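Local coordinates for conserved lipoprotein, putative (PDB 4L1N) that is of unknown function but is probably held at the membrane by a lipid anchor and carries a DUF4652 domain related to beta-propellers, at residues S72-F77 and F126-L131; C80-G85 and K95-N100; N130-I135 and V172-K177; I181-L186 and K201-K206. All coordinates share one frame; numbering follows the deposited sequence.

Contact 1: residues S72-F77 and F126-L131; sequences SSNNKF and FDDNNL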
loop_
_atom_site.group_PDB
_atom_site.type_symbol
_atom_site.label_atom_id
_atom_site.label_comp_id
_atom_site.label_asym_id
_atom_site.label_seq_id
_atom_site.Cartn_x
_atom_site.Cartn_y
_atom_site.Cartn_z
ATOM N N SER A 72 -0.226 11.749 -8.347
ATOM C CA SER A 72 -0.622 12.539 -7.186
ATOM C C SER A 72 -1.699 13.547 -7.635
ATOM O O SER A 72 -1.780 13.844 -8.836
ATOM C CB SER A 72 0.601 13.250 -6.615
ATOM O OG SER A 72 0.253 14.094 -5.533
ATOM N N SER A 73 -2.521 14.079 -6.703
ATOM C CA SER A 73 -3.570 15.047 -7.085
ATOM C C SER A 73 -2.983 16.298 -7.772
ATOM O O SER A 73 -3.535 16.732 -8.779
ATOM C CB SER A 73 -4.419 15.457 -5.884
ATOM O OG SER A 73 -3.819 16.488 -5.119
ATOM N N ASN A 74 -1.842 16.828 -7.261
ATOM C CA ASN A 74 -1.148 18.010 -7.798
ATOM C C ASN A 74 -0.291 17.671 -9.042
ATOM O O ASN A 74 0.361 18.562 -9.596
ATOM C CB ASN A 74 -0.268 18.671 -6.707
ATOM C CG ASN A 74 0.893 17.849 -6.176
ATOM O OD1 ASN A 74 1.057 16.651 -6.455
ATOM N ND2 ASN A 74 1.732 18.481 -5.370
ATOM N N ASN A 75 -0.282 16.379 -9.458
ATOM C CA ASN A 75 0.459 15.816 -10.596
ATOM C C ASN A 75 1.982 16.050 -10.483
ATOM O O ASN A 75 2.680 16.007 -11.496
ATOM C CB ASN A 75 -0.087 16.331 -11.939
ATOM C CG ASN A 75 -1.451 15.785 -12.288
ATOM O OD1 ASN A 75 -1.696 14.569 -12.277
ATOM N ND2 ASN A 75 -2.371 16.671 -12.626
ATOM N N LYS A 76 2.495 16.254 -9.248
ATOM C CA LYS A 76 3.926 16.454 -8.969
ATOM C C LYS A 76 4.619 15.100 -8.840
ATOM O O LYS A 76 5.778 14.957 -9.223
ATOM C CB LYS A 76 4.118 17.283 -7.681
ATOM C CG LYS A 76 5.548 17.749 -7.400
ATOM C CD LYS A 76 5.687 18.300 -5.976
ATOM C CE LYS A 76 7.009 18.994 -5.724
ATOM N NZ LYS A 76 6.858 20.474 -5.619
ATOM N N PHE A 77 3.900 14.111 -8.312
ATOM C CA PHE A 77 4.409 12.771 -8.084
ATOM C C PHE A 77 3.555 11.698 -8.748
ATOM O O PHE A 77 2.425 11.955 -9.168
ATOM C CB PHE A 77 4.483 12.488 -6.571
ATOM C CG PHE A 77 5.426 13.368 -5.792
ATOM C CD1 PHE A 77 6.804 13.254 -5.952
ATOM C CD2 PHE A 77 4.943 14.285 -4.867
ATOM C CE1 PHE A 77 7.679 14.070 -5.231
ATOM C CE2 PHE A 77 5.818 15.104 -4.148
ATOM C CZ PHE A 77 7.181 14.990 -4.334
ATOM N N PHE A 126 -3.128 9.741 -0.262
ATOM C CA PHE A 126 -3.799 10.275 0.927
ATOM C C PHE A 126 -3.846 11.799 0.816
ATOM O O PHE A 126 -4.873 12.413 1.104
ATOM C CB PHE A 126 -3.091 9.823 2.219
ATOM C CG PHE A 126 -3.711 10.345 3.490
ATOM C CD1 PHE A 126 -3.299 11.553 4.038
ATOM C CD2 PHE A 126 -4.713 9.634 4.135
ATOM C CE1 PHE A 126 -3.895 12.052 5.194
ATOM C CE2 PHE A 126 -5.311 10.131 5.295
ATOM C CZ PHE A 126 -4.891 11.334 5.821
ATOM N N ASP A 127 -2.716 12.398 0.439
ATOM C CA ASP A 127 -2.526 13.821 0.190
ATOM C C ASP A 127 -1.326 13.957 -0.792
ATOM O O ASP A 127 -0.977 12.977 -1.446
ATOM C CB ASP A 127 -2.393 14.651 1.498
ATOM C CG ASP A 127 -1.261 14.332 2.465
ATOM O OD1 ASP A 127 -0.200 13.838 2.008
ATOM O OD2 ASP A 127 -1.399 14.662 3.671
ATOM N N ASP A 128 -0.724 15.138 -0.929
ATOM C CA ASP A 128 0.355 15.319 -1.910
ATOM C C ASP A 128 1.713 14.805 -1.427
ATOM O O ASP A 128 2.665 14.804 -2.217
ATOM C CB ASP A 128 0.467 16.795 -2.342
ATOM C CG ASP A 128 -0.813 17.341 -2.958
ATOM O OD1 ASP A 128 -1.275 16.773 -3.979
ATOM O OD2 ASP A 128 -1.356 18.328 -2.416
ATOM N N ASN A 129 1.804 14.327 -0.172
ATOM C CA ASN A 129 3.069 13.842 0.383
ATOM C C ASN A 129 2.974 12.456 0.980
ATOM O O ASN A 129 4.005 11.896 1.346
ATOM C CB ASN A 129 3.587 14.805 1.447
ATOM C CG ASN A 129 3.805 16.198 0.934
ATOM O OD1 ASN A 129 4.643 16.449 0.052
ATOM N ND2 ASN A 129 3.014 17.122 1.450
ATOM N N ASN A 130 1.762 11.899 1.094
ATOM C CA ASN A 130 1.578 10.574 1.685
ATOM C C ASN A 130 0.705 9.674 0.837
ATOM O O ASN A 130 -0.167 10.148 0.109
ATOM C CB ASN A 130 0.955 10.683 3.086
ATOM C CG ASN A 130 1.677 11.606 4.026
ATOM O OD1 ASN A 130 2.585 11.215 4.749
ATOM N ND2 ASN A 130 1.271 12.854 4.049
ATOM N N LEU A 131 0.904 8.361 1.002
ATOM C CA LEU A 131 0.121 7.304 0.373
ATOM C C LEU A 131 -0.719 6.556 1.403
ATOM O O LEU A 131 -0.411 6.567 2.602
ATOM C CB LEU A 131 1.035 6.269 -0.316
ATOM C CG LEU A 131 1.771 6.633 -1.591
ATOM C CD1 LEU A 131 2.902 5.684 -1.812
ATOM C CD2 LEU A 131 0.849 6.601 -2.794
#
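The amide of N74 stacks on the carboxylate of D128, the two planes 23° apart. N74 CG lies 3.3 Å from D128 OD1. The F77 ring carries K76 CG over one face, shifted toward the rim. D128 O comes to the same ring obliquely, 3.5 Å from F77 CD2. D128 is the main residue of 126-131 in this contact. Its OD1 accepts from S73 OG at 2.8 Å, on the syn side, tilted 18° from the carboxylate plane. N74 N adds a weak bond to the same oxygen. N74 OD1 takes S72 OG at 2.8 Å and K76 N at 3.2 Å, from opposite faces of the amide plane. These two bonds probably restrain the rotation of the amide. The K76 bond closes an Asx turn, N74-K76, that overlaps the end of the type I beta turn S72-N75. S72 OG reaches the amide by standing anti to the backbone N (chi1 176°). On the other segment a second Asx turn shapes the chain, with D127 OD1 accepting from N129 N and also from N130 ND2. The contact joins the turn between strands 70-71 and 77-82 to the turn between strands 118-125 and 130-137. W125 of strand 118-125 lies against S72, F77 and L131.

Contact 2: residues C80-G85 and K95-N100; sequences CIEGKG and KIYIKN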
loop_
_atom_site.group_PDB
_atom_site.type_symbol
_atom_site.label_atom_id
_atom_site.label_comp_id
_atom_site.label_asym_id
_atom_site.label_seq_id
_atom_site.Cartn_x
_atom_site.Cartn_y
_atom_site.Cartn_z
ATOM N N CYS A 80 3.506 3.418 -7.944
ATOM C CA CYS A 80 3.060 2.083 -8.361
ATOM C C CYS A 80 3.734 1.018 -7.481
ATOM O O CYS A 80 4.633 1.359 -6.704
ATOM C CB CYS A 80 3.341 1.841 -9.845
ATOM S SG CYS A 80 5.094 1.567 -10.247
ATOM N N ILE A 81 3.309 -0.264 -7.613
ATOM C CA ILE A 81 3.902 -1.395 -6.890
ATOM C C ILE A 81 4.592 -2.279 -7.919
ATOM O O ILE A 81 3.898 -2.907 -8.724
ATOM C CB ILE A 81 2.882 -2.207 -6.031
ATOM C CG1 ILE A 81 2.175 -1.344 -4.982
ATOM C CG2 ILE A 81 3.552 -3.436 -5.380
ATOM C CD1 ILE A 81 0.825 -1.791 -4.692
ATOM N N GLU A 82 5.947 -2.341 -7.878
ATOM C CA GLU A 82 6.773 -3.156 -8.759
ATOM C C GLU A 82 7.021 -4.539 -8.148
ATOM O O GLU A 82 7.273 -4.638 -6.949
ATOM C CB GLU A 82 8.106 -2.425 -9.059
ATOM C CG GLU A 82 9.250 -3.250 -9.662
ATOM C CD GLU A 82 9.116 -3.832 -11.062
ATOM O OE1 GLU A 82 8.015 -3.737 -11.650
ATOM O OE2 GLU A 82 10.113 -4.400 -11.568
ATOM N N GLY A 83 6.932 -5.581 -8.980
ATOM C CA GLY A 83 7.241 -6.956 -8.596
ATOM C C GLY A 83 6.111 -7.948 -8.455
ATOM O O GLY A 83 6.368 -9.130 -8.195
ATOM N N LYS A 84 4.855 -7.494 -8.617
ATOM C CA LYS A 84 3.708 -8.378 -8.430
ATOM C C LYS A 84 2.695 -8.369 -9.609
ATOM O O LYS A 84 1.587 -8.898 -9.476
ATOM C CB LYS A 84 3.002 -8.008 -7.130
ATOM C CG LYS A 84 3.748 -8.338 -5.852
ATOM C CD LYS A 84 2.898 -7.850 -4.694
ATOM C CE LYS A 84 2.632 -8.887 -3.631
ATOM N NZ LYS A 84 1.643 -9.911 -4.019
ATOM N N GLY A 85 3.088 -7.840 -10.759
ATOM C CA GLY A 85 2.197 -7.803 -11.913
ATOM C C GLY A 85 1.262 -6.615 -11.915
ATOM O O GLY A 85 1.248 -5.832 -10.967
ATOM N N LYS A 95 7.633 -3.683 -4.195
ATOM C CA LYS A 95 8.286 -2.440 -3.779
ATOM C C LYS A 95 7.439 -1.241 -4.237
ATOM O O LYS A 95 6.954 -1.261 -5.368
ATOM C CB LYS A 95 9.697 -2.337 -4.385
ATOM C CG LYS A 95 10.629 -3.537 -4.223
ATOM C CD LYS A 95 11.503 -3.685 -5.476
ATOM C CE LYS A 95 12.960 -4.008 -5.200
ATOM N NZ LYS A 95 13.853 -3.656 -6.356
ATOM N N ILE A 96 7.254 -0.204 -3.393
ATOM C CA ILE A 96 6.527 1.002 -3.817
ATOM C C ILE A 96 7.517 1.901 -4.575
ATOM O O ILE A 96 8.491 2.386 -3.990
ATOM C CB ILE A 96 5.820 1.777 -2.663
ATOM C CG1 ILE A 96 4.860 0.887 -1.853
ATOM C CG2 ILE A 96 5.083 3.007 -3.217
ATOM C CD1 ILE A 96 4.541 1.452 -0.486
ATOM N N TYR A 97 7.274 2.101 -5.874
ATOM C CA TYR A 97 8.101 2.931 -6.760
ATOM C C TYR A 97 7.502 4.333 -6.827
ATOM O O TYR A 97 6.312 4.447 -7.092
ATOM C CB TYR A 97 8.154 2.286 -8.159
ATOM C CG TYR A 97 9.369 1.425 -8.431
ATOM C CD1 TYR A 97 9.878 0.567 -7.456
ATOM C CD2 TYR A 97 9.996 1.443 -9.674
ATOM C CE1 TYR A 97 10.986 -0.241 -7.709
ATOM C CE2 TYR A 97 11.104 0.639 -9.938
ATOM C CZ TYR A 97 11.592 -0.209 -8.955
ATOM O OH TYR A 97 12.711 -0.979 -9.207
ATOM N N ILE A 98 8.283 5.382 -6.504
ATOM C CA ILE A 98 7.828 6.784 -6.545
ATOM C C ILE A 98 8.678 7.574 -7.564
ATOM O O ILE A 98 9.868 7.296 -7.771
ATOM C CB ILE A 98 7.766 7.479 -5.146
ATOM C CG1 ILE A 98 6.807 6.727 -4.223
ATOM C CG2 ILE A 98 7.302 8.956 -5.240
ATOM C CD1 ILE A 98 7.357 6.499 -2.997
ATOM N N LYS A 99 8.025 8.538 -8.219
ATOM C CA LYS A 99 8.597 9.371 -9.264
ATOM C C LYS A 99 8.263 10.839 -9.030
ATOM O O LYS A 99 7.083 11.174 -8.894
ATOM C CB LYS A 99 7.984 8.911 -10.604
ATOM C CG LYS A 99 8.943 8.760 -11.781
ATOM C CD LYS A 99 8.348 7.867 -12.907
ATOM C CE LYS A 99 7.020 8.332 -13.494
ATOM N NZ LYS A 99 6.518 7.413 -14.552
ATOM N N ASN A 100 9.281 11.713 -8.963
ATOM C CA ASN A 100 9.067 13.161 -8.891
ATOM C C ASN A 100 8.996 13.606 -10.332
ATOM O O ASN A 100 10.028 13.677 -10.999
ATOM C CB ASN A 100 10.168 13.885 -8.104
ATOM C CG ASN A 100 9.901 15.359 -7.879
ATOM O OD1 ASN A 100 9.449 16.103 -8.766
ATOM N ND2 ASN A 100 10.224 15.823 -6.685
#
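E82 extends from the backbone with CG anti to N (chi1 165°), which carries CG along the ring of Y97 beside CB. The bend at chi2 (66°) then turns the carboxylate off. E82 CB sits over the centre of the ring face, 3.9 Å from the Y97 centroid and 13° off its normal, a CH-pi contact. E82 CG lies farther along the ring, 3.9 Å from Y97 CZ. The two side chains run side by side in the same direction. C80 is on the same face of the sheet, and its SG packs on Y97 CB at 3.8 Å.

Beneath them the strands pair antiparallel. C80 with Y97 and E82 with K95 are hydrogen-bonded pairs. I81 with I96 is the non-hydrogen-bonded pair between them. Y97 N donates to C80 O at 2.9 Å, and C80 N returns a bond to Y97 O at 3.1 Å. E82 and K95 exchange a second such pair. I81 and I96 point to the other face, where both meet I123 of strand 118-125. Strands 77-82 and 95-100 are consecutive and antiparallel, a hairpin with a long connection, 83-94, within the nine-stranded sheet.

The E82 carboxylate is not paired with K95, whose NZ stays 6.5 Å from E82 OE2. It accepts instead from the backbone N atoms of F65 and T64. The acid group is therefore held by the backbone of T64 and F65 while its methylenes serve as apolar cover for a tyrosine, and any pull from K95 is probably modest.

Contact 3: residues N130-I135 and V172-K177; sequences NLMVVI and VYAVKK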
loop_
_atom_site.group_PDB
_atom_site.type_symbol
_atom_site.label_atom_id
_atom_site.label_comp_id
_atom_site.label_asym_id
_atom_site.label_seq_id
_atom_site.Cartn_x
_atom_site.Cartn_y
_atom_site.Cartn_z
ATOM N N ASN A 130 1.762 11.899 1.094
ATOM C CA ASN A 130 1.578 10.574 1.685
ATOM C C ASN A 130 0.705 9.674 0.837
ATOM O O ASN A 130 -0.167 10.148 0.109
ATOM C CB ASN A 130 0.955 10.683 3.086
ATOM C CG ASN A 130 1.677 11.606 4.026
ATOM O OD1 ASN A 130 2.585 11.215 4.749
ATOM N ND2 ASN A 130 1.271 12.854 4.049
ATOM N N LEU A 131 0.904 8.361 1.002
ATOM C CA LEU A 131 0.121 7.304 0.373
ATOM C C LEU A 131 -0.719 6.556 1.403
ATOM O O LEU A 131 -0.411 6.567 2.602
ATOM C CB LEU A 131 1.035 6.269 -0.316
ATOM C CG LEU A 131 1.771 6.633 -1.591
ATOM C CD1 LEU A 131 2.902 5.684 -1.812
ATOM C CD2 LEU A 131 0.849 6.601 -2.794
HETATM N N MSE A 132 -1.764 5.880 0.912
HETATM C CA MSE A 132 -2.554 4.906 1.624
HETATM C C MSE A 132 -1.996 3.594 1.186
HETATM O O MSE A 132 -1.988 3.318 -0.016
HETATM C CB MSE A 132 -4.036 5.019 1.293
HETATM C CG MSE A 132 -4.724 6.156 2.033
HETATM SE SE MSE A 132 -6.588 6.222 1.632
HETATM C CE MSE A 132 -6.546 6.056 -0.332
ATOM N N VAL A 133 -1.417 2.830 2.114
ATOM C CA VAL A 133 -0.798 1.557 1.742
ATOM C C VAL A 133 -1.446 0.401 2.524
ATOM O O VAL A 133 -1.561 0.457 3.755
ATOM C CB VAL A 133 0.756 1.573 1.932
ATOM C CG1 VAL A 133 1.397 0.276 1.436
ATOM C CG2 VAL A 133 1.396 2.771 1.250
ATOM N N VAL A 134 -1.818 -0.664 1.796
ATOM C CA VAL A 134 -2.307 -1.901 2.390
ATOM C C VAL A 134 -1.117 -2.860 2.440
ATOM O O VAL A 134 -0.475 -3.094 1.415
ATOM C CB VAL A 134 -3.530 -2.520 1.669
ATOM C CG1 VAL A 134 -3.878 -3.881 2.266
ATOM C CG2 VAL A 134 -4.732 -1.586 1.720
ATOM N N ILE A 135 -0.801 -3.371 3.638
ATOM C CA ILE A 135 0.278 -4.319 3.828
ATOM C C ILE A 135 -0.341 -5.656 4.177
ATOM O O ILE A 135 -1.012 -5.789 5.208
ATOM C CB ILE A 135 1.347 -3.825 4.839
ATOM C CG1 ILE A 135 2.217 -2.745 4.152
ATOM C CG2 ILE A 135 2.240 -4.984 5.325
ATOM C CD1 ILE A 135 2.770 -1.745 5.012
ATOM N N VAL A 172 -8.790 -4.564 2.033
ATOM C CA VAL A 172 -8.359 -4.945 0.679
ATOM C C VAL A 172 -7.978 -3.704 -0.132
ATOM O O VAL A 172 -7.052 -3.791 -0.944
ATOM C CB VAL A 172 -9.341 -5.873 -0.115
ATOM C CG1 VAL A 172 -9.387 -7.272 0.476
ATOM C CG2 VAL A 172 -10.742 -5.298 -0.221
ATOM N N TYR A 173 -8.663 -2.562 0.086
ATOM C CA TYR A 173 -8.382 -1.276 -0.568
ATOM C C TYR A 173 -9.109 -0.119 0.142
ATOM O O TYR A 173 -9.848 -0.360 1.089
ATOM C CB TYR A 173 -8.733 -1.311 -2.072
ATOM C CG TYR A 173 -10.189 -1.540 -2.399
ATOM C CD1 TYR A 173 -11.067 -0.470 -2.549
ATOM C CD2 TYR A 173 -10.672 -2.820 -2.669
ATOM C CE1 TYR A 173 -12.405 -0.668 -2.905
ATOM C CE2 TYR A 173 -12.019 -3.037 -2.983
ATOM C CZ TYR A 173 -12.872 -1.951 -3.143
ATOM O OH TYR A 173 -14.192 -2.136 -3.504
ATOM N N ALA A 174 -8.888 1.134 -0.317
ATOM C CA ALA A 174 -9.494 2.359 0.204
ATOM C C ALA A 174 -9.546 3.452 -0.862
ATOM O O ALA A 174 -8.708 3.514 -1.777
ATOM C CB ALA A 174 -8.743 2.861 1.423
ATOM N N VAL A 175 -10.577 4.301 -0.739
ATOM C CA VAL A 175 -10.892 5.436 -1.600
ATOM C C VAL A 175 -11.065 6.637 -0.681
ATOM O O VAL A 175 -11.856 6.562 0.265
ATOM C CB VAL A 175 -12.158 5.204 -2.486
ATOM C CG1 VAL A 175 -12.186 6.176 -3.654
ATOM C CG2 VAL A 175 -12.265 3.761 -2.993
ATOM N N LYS A 176 -10.321 7.722 -0.932
ATOM C CA LYS A 176 -10.401 8.926 -0.120
ATOM C C LYS A 176 -11.063 10.073 -0.892
ATOM O O LYS A 176 -10.772 10.278 -2.072
ATOM C CB LYS A 176 -8.998 9.333 0.350
ATOM C CG LYS A 176 -8.980 10.466 1.367
ATOM C CD LYS A 176 -7.622 10.663 1.980
ATOM C CE LYS A 176 -7.613 11.893 2.851
ATOM N NZ LYS A 176 -7.452 13.154 2.060
ATOM N N LYS A 177 -11.948 10.826 -0.208
ATOM C CA LYS A 177 -12.612 12.017 -0.730
ATOM C C LYS A 177 -12.672 13.019 0.410
ATOM O O LYS A 177 -13.535 12.931 1.285
ATOM C CB LYS A 177 -14.003 11.701 -1.332
ATOM C CG LYS A 177 -14.720 12.890 -2.010
ATOM C CD LYS A 177 -14.118 13.276 -3.374
ATOM C CE LYS A 177 -14.694 14.559 -3.924
ATOM N NZ LYS A 177 -13.886 15.094 -5.058
#
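V172 meets V134 through its backbone: V134 CG2 packs 4.2 Å from V172 O. At Y173 the backbone is again what meets V134. CG2 of V134 lies 4.3 Å from Y173 CA, while the tyrosine side chain starts away from 130-135 and touches Q184 and Y122. A174 points toward strand 130-135, and its CB packs on the selenium of M132 (a selenomethionine) at 4.0 Å. The end of M132 bends at chi3 (-47°) and brings CE to 3.6 Å from A174 O. No hydrogen bond crosses here. The two strands run nearly antiparallel, at 166°, but their axes are 7.5 Å apart, too far for pairing. They belong to different sheets: 130-137 to the long antiparallel sheet and 169-177 to the edge of a three-stranded one. Side chains of 130-135 pack on side chains and backbone of 172-176. This is face-to-face packing of two sheets, as between blades of the beta-propellers to whose clan the family is assigned. V175 turns its side chain away. K176 starts toward M132, with CB 4.1 Å from M132 SE, and the two side chains cross at a slant. The chain runs extended as far as CE, then bends at chi4. Its amine bonds to the O atoms of G178 and F126, and K176 also makes a cation-pi contact with the F126 ring.

Contact 4: residues I181-L186 and K201-K206; sequences IDVQIL and KTITVK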
loop_
_atom_site.group_PDB
_atom_site.type_symbol
_atom_site.label_atom_id
_atom_site.label_comp_id
_atom_site.label_asym_id
_atom_site.label_seq_id
_atom_site.Cartn_x
_atom_site.Cartn_y
_atom_site.Cartn_z
ATOM N N ILE A 181 -12.492 8.464 4.280
ATOM C CA ILE A 181 -11.929 7.313 3.570
ATOM C C ILE A 181 -12.929 6.171 3.653
ATOM O O ILE A 181 -13.359 5.839 4.746
ATOM C CB ILE A 181 -10.516 6.880 4.091
ATOM C CG1 ILE A 181 -9.521 8.067 4.179
ATOM C CG2 ILE A 181 -9.944 5.741 3.265
ATOM C CD1 ILE A 181 -8.267 7.797 4.939
ATOM N N ASP A 182 -13.310 5.591 2.503
ATOM C CA ASP A 182 -14.140 4.393 2.390
ATOM C C ASP A 182 -13.183 3.191 2.403
ATOM O O ASP A 182 -12.368 3.049 1.490
ATOM C CB ASP A 182 -14.956 4.429 1.084
ATOM C CG ASP A 182 -16.272 5.166 1.086
ATOM O OD1 ASP A 182 -16.599 5.797 2.106
ATOM O OD2 ASP A 182 -16.983 5.101 0.069
ATOM N N VAL A 183 -13.226 2.369 3.451
ATOM C CA VAL A 183 -12.303 1.244 3.627
ATOM C C VAL A 183 -13.022 -0.079 3.308
ATOM O O VAL A 183 -14.041 -0.376 3.956
ATOM C CB VAL A 183 -11.733 1.269 5.076
ATOM C CG1 VAL A 183 -10.816 0.098 5.353
ATOM C CG2 VAL A 183 -11.018 2.581 5.383
ATOM N N GLN A 184 -12.504 -0.876 2.311
ATOM C CA GLN A 184 -13.118 -2.172 2.049
ATOM C C GLN A 184 -12.446 -3.215 2.847
ATOM O O GLN A 184 -11.220 -3.363 2.793
ATOM C CB GLN A 184 -13.135 -2.592 0.585
ATOM C CG GLN A 184 -14.185 -1.880 -0.199
ATOM C CD GLN A 184 -15.528 -2.494 -0.102
ATOM O OE1 GLN A 184 -16.484 -1.814 0.191
ATOM N NE2 GLN A 184 -15.643 -3.759 -0.404
ATOM N N ILE A 185 -13.257 -3.976 3.574
ATOM C CA ILE A 185 -12.759 -5.057 4.407
ATOM C C ILE A 185 -13.326 -6.360 3.865
ATOM O O ILE A 185 -14.494 -6.406 3.529
ATOM C CB ILE A 185 -13.150 -4.789 5.899
ATOM C CG1 ILE A 185 -12.656 -3.421 6.335
ATOM C CG2 ILE A 185 -12.642 -5.883 6.850
ATOM C CD1 ILE A 185 -13.512 -2.740 7.180
ATOM N N LEU A 186 -12.503 -7.392 3.747
ATOM C CA LEU A 186 -12.928 -8.740 3.385
ATOM C C LEU A 186 -12.989 -9.573 4.693
ATOM O O LEU A 186 -11.957 -9.797 5.359
ATOM C CB LEU A 186 -11.985 -9.360 2.342
ATOM C CG LEU A 186 -12.165 -10.865 2.027
ATOM C CD1 LEU A 186 -13.303 -11.097 1.061
ATOM C CD2 LEU A 186 -10.856 -11.484 1.496
ATOM N N LYS A 201 -16.464 0.712 5.242
ATOM C CA LYS A 201 -16.444 1.522 6.457
ATOM C C LYS A 201 -15.891 2.851 6.112
ATOM O O LYS A 201 -14.794 2.929 5.565
ATOM C CB LYS A 201 -15.612 0.876 7.594
ATOM C CG LYS A 201 -15.972 -0.573 7.982
ATOM C CD LYS A 201 -17.383 -0.738 8.485
ATOM C CE LYS A 201 -17.446 -1.408 9.826
ATOM N NZ LYS A 201 -18.570 -2.384 9.861
ATOM N N THR A 202 -16.632 3.904 6.415
ATOM C CA THR A 202 -16.196 5.263 6.169
ATOM C C THR A 202 -15.581 5.740 7.462
ATOM O O THR A 202 -16.233 5.688 8.503
ATOM C CB THR A 202 -17.376 6.091 5.633
ATOM O OG1 THR A 202 -17.752 5.506 4.391
ATOM C CG2 THR A 202 -17.032 7.544 5.377
ATOM N N ILE A 203 -14.311 6.145 7.409
ATOM C CA ILE A 203 -13.561 6.695 8.542
ATOM C C ILE A 203 -13.340 8.205 8.315
ATOM O O ILE A 203 -13.251 8.645 7.172
ATOM C CB ILE A 203 -12.219 5.938 8.834
ATOM C CG1 ILE A 203 -11.281 5.894 7.611
ATOM C CG2 ILE A 203 -12.480 4.533 9.400
ATOM C CD1 ILE A 203 -9.878 5.454 7.888
ATOM N N THR A 204 -13.291 8.998 9.391
ATOM C CA THR A 204 -13.001 10.434 9.295
ATOM C C THR A 204 -11.503 10.608 9.685
ATOM O O THR A 204 -10.989 9.890 10.549
ATOM C CB THR A 204 -13.995 11.269 10.124
ATOM O OG1 THR A 204 -15.319 10.934 9.742
ATOM C CG2 THR A 204 -13.869 12.716 9.868
ATOM N N VAL A 205 -10.793 11.509 8.999
ATOM C CA VAL A 205 -9.362 11.727 9.255
ATOM C C VAL A 205 -9.029 13.195 9.504
ATOM O O VAL A 205 -9.825 14.090 9.202
ATOM C CB VAL A 205 -8.464 11.150 8.132
ATOM C CG1 VAL A 205 -8.563 9.628 8.078
ATOM C CG2 VAL A 205 -8.765 11.779 6.769
ATOM N N LYS A 206 -7.831 13.426 10.068
ATOM C CA LYS A 206 -7.270 14.766 10.318
ATOM C C LYS A 206 -5.908 14.896 9.598
ATOM O O LYS A 206 -5.230 13.861 9.379
ATOM C CB LYS A 206 -7.140 15.060 11.822
ATOM O OXT LYS A 206 -5.560 16.026 9.194
#
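I181, V183, I203 and V205 pack closely on one face of this contact. I203 CG1 stands between the backbone N and carbonyl carbon (chi1 56°), which brings it over I181, 3.7 Å from I181 CB. I203 CD1 goes on to V183 CG2 at 4.0 Å. I181 CD1 meets V205 CG1 at 3.6 Å, the two side chains crossing at about a right angle. F126 and A174 also touch I181, and Y162 touches I203, so this face looks into the protein.

The strands form an antiparallel beta hairpin, 180-188 with 196-204. I181 with I203 and V183 with K201 are hydrogen-bonded pairs, and D182 with T202 is the non-hydrogen-bonded pair between them. I203 N donates to I181 O at 2.8 Å with an N-H...O angle of 166°. V183 N donates to K201 O at 2.7 Å.

The opposite face is polar and more open. There D182 and T202 lie side by side. T202 OG1 donates to D182 OD1 at 2.6 Å, arriving from above the carboxylate plane, 38° out of it. K201 shares the apolar face with I203, but only its stem packs there. K201 CG touches I185 CD1, the two side chains nearly at right angles, and the bent chain then leads its amine away to a long, weak ion pair with E199.

How the contacts relate
Contacts 1 and 2 both involve the nine-stranded sheet, with centres 15 Å apart. F77 CE1 of contact 1 packs on N100 ND2 of contact 2 at 3.4 Å. Contact 3 shares N130 and L131 with contact 1. It also meets contact 2 where I96 CD1 packs on V133 CG2 at 3.8 Å. Contact 3 then leads across to the three-stranded sheet, where strands 169-177 and 180-188 pair: V175 O probably accepts from D182 N at 2.8 Å. F126 touches both I181 and V205, so contact 1 also reaches contact 4. Contacts 2 and 4 lie on opposite sides of the chain's centre, nearest atoms about 14 Å apart. No active site is known.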